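Local coordinates for protein endo-1,4-beta-xylanase C (Paenibacillus barcinonensis, PDB 4XUR) that hydrolyses internal beta-1,4-xylosidic linkages of xylans, the part described here being its second CBM22 xylan-binding domain rather than the catalytic one, at residues A[34-39]-A[48-53]; A[60-65]-A[164-169]. All coordinates share one frame; numbering follows the deposited sequence.

Overall arrangement
Interaction 1 pairs two adjacent strands within one sheet, whereas interaction 2 joins the two sheets of the domain across its interior. The hairpin 34-39/48-53 is held by backbone hydrogen bonds and is only partly buried, with Lys35 and Glu37 exposed. The contact 60-65/164-169 lies close to the centre of the chain and is made chiefly by apolar side chains, without hydrogen bonds between the two segments. Strand 48-53 is the common neighbour: it hydrogen-bonds 34-39 along one edge and 164-169 along the other, and its Thr52 and Leu50 also touch Pro62. Both interactions reach the same calcium ion, through the carbonyl of Arg48 and the carboxylate of Asp167.

Interaction 1: residues A[34-39]-A[48-53]; sequences EKLEVV and RSLKTS. With CA (calcium ion), chain G.
Lys35 and Ser53 open the antiparallel pairing with two backbone bonds: Lys35 N reaches Ser53 O at 2.9 Å, and Ser53 N returns to Lys35 O. Glu37 and Lys51 repeat this exchange, Glu37 N giving the more bent bond (149° at the hydrogen). Val39 N binds Ser49 O, while the reverse bond, Ser49 N to Val39 O, is weak at 3.4 Å. Leu36-Thr52 and Val38-Leu50 are the non-hydrogen-bonded pairs between them; their side chains share one face, on which Leu50 and Thr52 are buried against Pro62. Leu36 can be followed outward: beyond CB, CG lies 3.9 Å from Thr52 OG1, CD1 reaches the same oxygen and also Thr52 CG2, and CD2 meets Leu50 CD2 at 4.0 Å. One branch thus rests against the threonine and the other against the leucine. Leu50, with CG anti to the backbone N (chi1 -179°), turns CD1 back over the neighbouring strand, 3.7 Å from Glu37 O. On the other face, Val39 CG1 packs against Lys51 CB at 3.9 Å, and the lysine chain runs on, extended, to bond Tyr165 OH. A water there links Lys35 O to Ser53 OG. Glu34 CG touches Thr52 CG2, but its carboxylate turns away to accept bonds from the backbone N of Arg31, Gly32 and Gly61. At the far end Arg48 O binds calcium at 2.3 Å, alongside Asp19, Glu21, Ser46 and Asp167. This is a beta hairpin at the edge of a carbohydrate-binding beta-sandwich, whose second strand gives the calcium site a backbone carbonyl.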
loop_
_atom_site.group_PDB
_atom_site.type_symbol
_atom_site.label_atom_id
_atom_site.label_comp_id
_atom_site.label_asym_id
_atom_site.label_seq_id
_atom_site.Cartn_x
_atom_site.Cartn_y
_atom_site.Cartn_z
ATOM N N GLU A 34 9.639 8.125 -5.881
ATOM C CA GLU A 34 10.093 7.592 -4.583
ATOM C C GLU A 34 10.916 6.276 -4.717
ATOM O O GLU A 34 10.967 5.652 -5.799
ATOM C CB GLU A 34 8.944 7.459 -3.589
ATOM C CG GLU A 34 7.977 6.284 -3.813
ATOM C CD GLU A 34 6.980 6.459 -4.893
ATOM O OE1 GLU A 34 7.209 7.198 -5.860
ATOM O OE2 GLU A 34 5.876 5.819 -4.804
ATOM N N LYS A 35 11.518 5.922 -3.621
ATOM C CA LYS A 35 12.482 4.771 -3.589
ATOM C C LYS A 35 11.930 3.708 -2.644
ATOM O O LYS A 35 11.596 3.967 -1.490
ATOM C CB LYS A 35 13.816 5.233 -3.090
ATOM C CG LYS A 35 14.748 4.118 -2.694
ATOM C CD LYS A 35 16.040 4.700 -2.061
ATOM C CE LYS A 35 17.076 3.607 -1.860
ATOM N NZ LYS A 35 16.929 2.884 -0.532
ATOM N N LEU A 36 11.889 2.477 -3.177
ATOM C CA LEU A 36 11.524 1.287 -2.401
ATOM C C LEU A 36 12.702 0.364 -2.191
ATOM O O LEU A 36 13.519 0.170 -3.104
ATOM C CB LEU A 36 10.453 0.491 -3.198
ATOM C CG LEU A 36 8.994 0.799 -2.858
ATOM C CD1 LEU A 36 8.593 2.151 -3.401
ATOM C CD2 LEU A 36 8.081 -0.340 -3.401
ATOM N N GLU A 37 12.797 -0.192 -0.979
ATOM C CA GLU A 37 13.942 -1.055 -0.590
ATOM C C GLU A 37 13.549 -2.009 0.514
ATOM O O GLU A 37 12.975 -1.614 1.525
ATOM C CB GLU A 37 15.120 -0.201 -0.133
ATOM C CG GLU A 37 16.356 -1.015 0.174
ATOM C CD GLU A 37 17.405 -0.218 0.914
ATOM O OE1 GLU A 37 17.299 1.057 0.929
ATOM O OE2 GLU A 37 18.318 -0.851 1.477
ATOM N N VAL A 38 13.830 -3.298 0.316
ATOM C CA VAL A 38 13.646 -4.244 1.407
ATOM C C VAL A 38 14.831 -4.141 2.371
ATOM O O VAL A 38 15.977 -4.414 1.976
ATOM C CB VAL A 38 13.549 -5.706 0.876
ATOM C CG1 VAL A 38 13.330 -6.685 2.012
ATOM C CG2 VAL A 38 12.425 -5.838 -0.146
ATOM N N VAL A 39 14.552 -3.725 3.593
ATOM C CA VAL A 39 15.606 -3.445 4.576
ATOM C C VAL A 39 15.639 -4.603 5.572
ATOM O O VAL A 39 14.690 -5.339 5.699
ATOM C CB VAL A 39 15.349 -2.131 5.357
ATOM C CG1 VAL A 39 15.293 -0.955 4.415
ATOM C CG2 VAL A 39 14.116 -2.237 6.261
ATOM N N ARG A 48 12.774 -8.205 8.419
ATOM C CA ARG A 48 12.724 -7.516 7.134
ATOM C C ARG A 48 11.344 -6.930 6.844
ATOM O O ARG A 48 10.315 -7.474 7.290
ATOM C CB ARG A 48 13.161 -8.446 6.002
ATOM C CG ARG A 48 14.564 -9.038 6.257
ATOM C CD ARG A 48 15.257 -9.550 5.046
ATOM N NE ARG A 48 16.478 -10.286 5.429
ATOM C CZ ARG A 48 17.236 -10.984 4.594
ATOM N NH1 ARG A 48 16.959 -11.030 3.308
ATOM N NH2 ARG A 48 18.302 -11.613 5.068
ATOM N N SER A 49 11.360 -5.826 6.101
ATOM C CA SER A 49 10.104 -5.117 5.747
ATOM C C SER A 49 10.384 -4.225 4.581
ATOM O O SER A 49 11.487 -4.135 4.107
ATOM C CB SER A 49 9.593 -4.371 6.972
ATOM O OG SER A 49 10.482 -3.335 7.358
ATOM N N LEU A 50 9.345 -3.533 4.064
ATOM C CA LEU A 50 9.505 -2.744 2.888
ATOM C C LEU A 50 9.446 -1.294 3.255
ATOM O O LEU A 50 8.420 -0.795 3.694
ATOM C CB LEU A 50 8.352 -3.066 1.903
ATOM C CG LEU A 50 8.419 -2.285 0.576
ATOM C CD1 LEU A 50 9.748 -2.483 -0.120
ATOM C CD2 LEU A 50 7.225 -2.719 -0.270
ATOM N N LYS A 51 10.594 -0.585 3.097
ATOM C CA LYS A 51 10.700 0.808 3.373
ATOM C C LYS A 51 10.471 1.624 2.134
ATOM O O LYS A 51 11.091 1.352 1.116
ATOM C CB LYS A 51 12.054 1.164 3.971
ATOM C CG LYS A 51 12.147 2.632 4.462
ATOM C CD LYS A 51 13.559 3.004 4.987
ATOM C CE LYS A 51 13.472 4.372 5.716
ATOM N NZ LYS A 51 14.537 4.590 6.725
ATOM N N THR A 52 9.595 2.610 2.225
ATOM C CA THR A 52 9.441 3.601 1.154
ATOM C C THR A 52 9.979 4.942 1.688
ATOM O O THR A 52 9.586 5.413 2.741
ATOM C CB THR A 52 7.948 3.774 0.718
ATOM O OG1 THR A 52 7.434 2.495 0.348
ATOM C CG2 THR A 52 7.854 4.776 -0.404
ATOM N N SER A 53 10.820 5.574 0.889
ATOM C CA SER A 53 11.486 6.832 1.251
ATOM C C SER A 53 11.631 7.691 0.045
ATOM O O SER A 53 11.274 7.286 -1.074
ATOM C CB SER A 53 12.889 6.534 1.862
ATOM O OG SER A 53 13.735 5.969 0.887
HETATM CA CA CA G . 8.733 -9.120 7.659
HETATM O O HOH W 1 13.674 3.139 0.662
HETATM O O HOH W 2 7.355 -10.584 8.555
#

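Interaction 2: residues A[60-65]-A[164-169]; sequences HGPLVE and FYVDDV. With CA (calcium ion), chain G.
With chi1 at 65°, Phe164 holds its CG between the backbone N and the carbonyl carbon, which carries the ring back toward Pro62. Val166 has CG1 anti to the carbonyl carbon (chi1 -60°), which leaves CG2 between the backbone N and the carbonyl carbon. Both residues bring a group to Pro62: its CD lies 3.8 Å from Phe164 CZ and equally near CE1, while its CG meets Val166 CG2 at 4.1 Å. The proline ring therefore touches two alternate residues of one strand, its CD on one and its CG on the other, approaching the phenyl ring obliquely. Gly61 CA, 4.4 Å from Phe164 CZ, extends this apolar patch. The backbones stay well apart, with Pro62 and Val166 CA atoms 8.2 Å from each other, so side chains make most of the contact. Asp167, next along the strand from Val166, points to the opposite side and grips calcium with both carboxylate oxygens, OD1 and OD2 each at 2.5 Å. Asp168 OD1 takes a hydrogen bond from a water that is itself a calcium ligand. In the beta-sandwich, strand 164-173 runs between strands 48-53 and 75-83, with Phe80 of 75-83 touching Val166, while the backbone of Pro62 and Val64 pairs with strand 139-147 of the facing sheet.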
loop_
_atom_site.group_PDB
_atom_site.type_symbol
_atom_site.label_atom_id
_atom_site.label_comp_id
_atom_site.label_asym_id
_atom_site.label_seq_id
_atom_site.Cartn_x
_atom_site.Cartn_y
_atom_site.Cartn_z
ATOM N N HIS A 60 2.940 9.112 -3.112
ATOM C CA HIS A 60 4.083 8.199 -3.147
ATOM C C HIS A 60 3.950 7.145 -2.054
ATOM O O HIS A 60 3.688 7.457 -0.895
ATOM C CB HIS A 60 5.411 8.976 -3.008
ATOM C CG HIS A 60 5.702 9.845 -4.155
ATOM N ND1 HIS A 60 6.761 10.743 -4.169
ATOM C CD2 HIS A 60 5.120 9.939 -5.364
ATOM C CE1 HIS A 60 6.779 11.365 -5.339
ATOM N NE2 HIS A 60 5.802 10.894 -6.083
ATOM N N GLY A 61 4.174 5.898 -2.426
ATOM C CA GLY A 61 4.015 4.766 -1.529
ATOM C C GLY A 61 4.189 3.454 -2.236
ATOM O O GLY A 61 4.259 3.437 -3.483
ATOM N N PRO A 62 4.318 2.353 -1.464
ATOM C CA PRO A 62 4.597 1.056 -2.108
ATOM C C PRO A 62 3.304 0.458 -2.718
ATOM O O PRO A 62 2.280 0.474 -2.044
ATOM C CB PRO A 62 5.090 0.194 -0.907
ATOM C CG PRO A 62 4.357 0.766 0.267
ATOM C CD PRO A 62 4.094 2.226 -0.022
ATOM N N LEU A 63 3.393 -0.025 -3.921
ATOM C CA LEU A 63 2.217 -0.573 -4.632
ATOM C C LEU A 63 2.564 -1.941 -5.191
ATOM O O LEU A 63 3.700 -2.169 -5.640
ATOM C CB LEU A 63 1.851 0.343 -5.791
ATOM C CG LEU A 63 0.748 -0.016 -6.798
ATOM C CD1 LEU A 63 0.102 1.256 -7.384
ATOM C CD2 LEU A 63 1.204 -0.861 -8.007
ATOM N N VAL A 64 1.562 -2.813 -5.250
ATOM C CA VAL A 64 1.632 -4.091 -5.952
ATOM C C VAL A 64 0.323 -4.464 -6.667
ATOM O O VAL A 64 -0.780 -4.328 -6.114
ATOM C CB VAL A 64 2.132 -5.211 -4.960
ATOM C CG1 VAL A 64 1.104 -5.535 -3.838
ATOM C CG2 VAL A 64 2.459 -6.513 -5.729
ATOM N N GLU A 65 0.470 -4.946 -7.887
ATOM C CA GLU A 65 -0.644 -5.473 -8.706
ATOM C C GLU A 65 -1.156 -6.759 -8.022
ATOM O O GLU A 65 -0.365 -7.719 -7.813
ATOM C CB GLU A 65 -0.180 -5.770 -10.123
ATOM C CG GLU A 65 -1.242 -6.433 -10.990
ATOM C CD GLU A 65 -2.417 -5.562 -11.309
ATOM O OE1 GLU A 65 -2.217 -4.583 -12.059
ATOM O OE2 GLU A 65 -3.576 -5.833 -10.849
ATOM N N PHE A 164 8.167 5.517 5.432
ATOM C CA PHE A 164 7.471 4.560 6.263
ATOM C C PHE A 164 7.654 3.117 5.743
ATOM O O PHE A 164 8.075 2.906 4.634
ATOM C CB PHE A 164 5.974 4.885 6.423
ATOM C CG PHE A 164 5.161 4.794 5.146
ATOM C CD1 PHE A 164 4.682 3.597 4.723
ATOM C CD2 PHE A 164 4.901 5.928 4.414
ATOM C CE1 PHE A 164 3.941 3.529 3.547
ATOM C CE2 PHE A 164 4.128 5.874 3.263
ATOM C CZ PHE A 164 3.666 4.641 2.846
ATOM N N TYR A 165 7.371 2.192 6.635
ATOM C CA TYR A 165 7.557 0.748 6.447
ATOM C C TYR A 165 6.221 0.072 6.334
ATOM O O TYR A 165 5.282 0.466 7.003
ATOM C CB TYR A 165 8.293 0.124 7.662
ATOM C CG TYR A 165 9.635 0.810 7.951
ATOM C CD1 TYR A 165 9.676 1.994 8.709
ATOM C CD2 TYR A 165 10.805 0.316 7.388
ATOM C CE1 TYR A 165 10.921 2.639 8.963
ATOM C CE2 TYR A 165 12.037 0.943 7.599
ATOM C CZ TYR A 165 12.069 2.097 8.420
ATOM O OH TYR A 165 13.274 2.729 8.635
ATOM N N VAL A 166 6.137 -0.950 5.477
ATOM C CA VAL A 166 5.022 -1.900 5.538
ATOM C C VAL A 166 5.523 -3.348 5.625
ATOM O O VAL A 166 6.647 -3.618 5.202
ATOM C CB VAL A 166 4.044 -1.835 4.318
ATOM C CG1 VAL A 166 3.425 -0.438 4.201
ATOM C CG2 VAL A 166 4.718 -2.214 3.024
ATOM N N ASP A 167 4.725 -4.216 6.201
ATOM C CA ASP A 167 5.070 -5.631 6.402
ATOM C C ASP A 167 3.808 -6.485 6.549
ATOM O O ASP A 167 2.713 -5.978 6.778
ATOM C CB ASP A 167 5.966 -5.780 7.662
ATOM C CG ASP A 167 6.832 -7.000 7.657
ATOM O OD1 ASP A 167 6.957 -7.737 6.634
ATOM O OD2 ASP A 167 7.467 -7.206 8.720
ATOM N N ASP A 168 3.967 -7.796 6.387
ATOM C CA ASP A 168 2.902 -8.781 6.659
ATOM C C ASP A 168 1.580 -8.448 5.912
ATOM O O ASP A 168 0.495 -8.392 6.524
ATOM C CB ASP A 168 2.675 -8.953 8.168
ATOM C CG ASP A 168 3.822 -9.709 8.854
ATOM O OD1 ASP A 168 4.597 -10.459 8.168
ATOM O OD2 ASP A 168 3.978 -9.529 10.091
ATOM N N VAL A 169 1.708 -8.213 4.621
ATOM C CA VAL A 169 0.576 -7.919 3.740
ATOM C C VAL A 169 -0.076 -9.259 3.422
ATOM O O VAL A 169 0.616 -10.228 3.055
ATOM C CB VAL A 169 1.027 -7.291 2.416
ATOM C CG1 VAL A 169 -0.194 -6.995 1.579
ATOM C CG2 VAL A 169 1.802 -6.003 2.653
HETATM CA CA CA G . 8.733 -9.120 7.659
HETATM O O HOH W 2 7.355 -10.584 8.555
#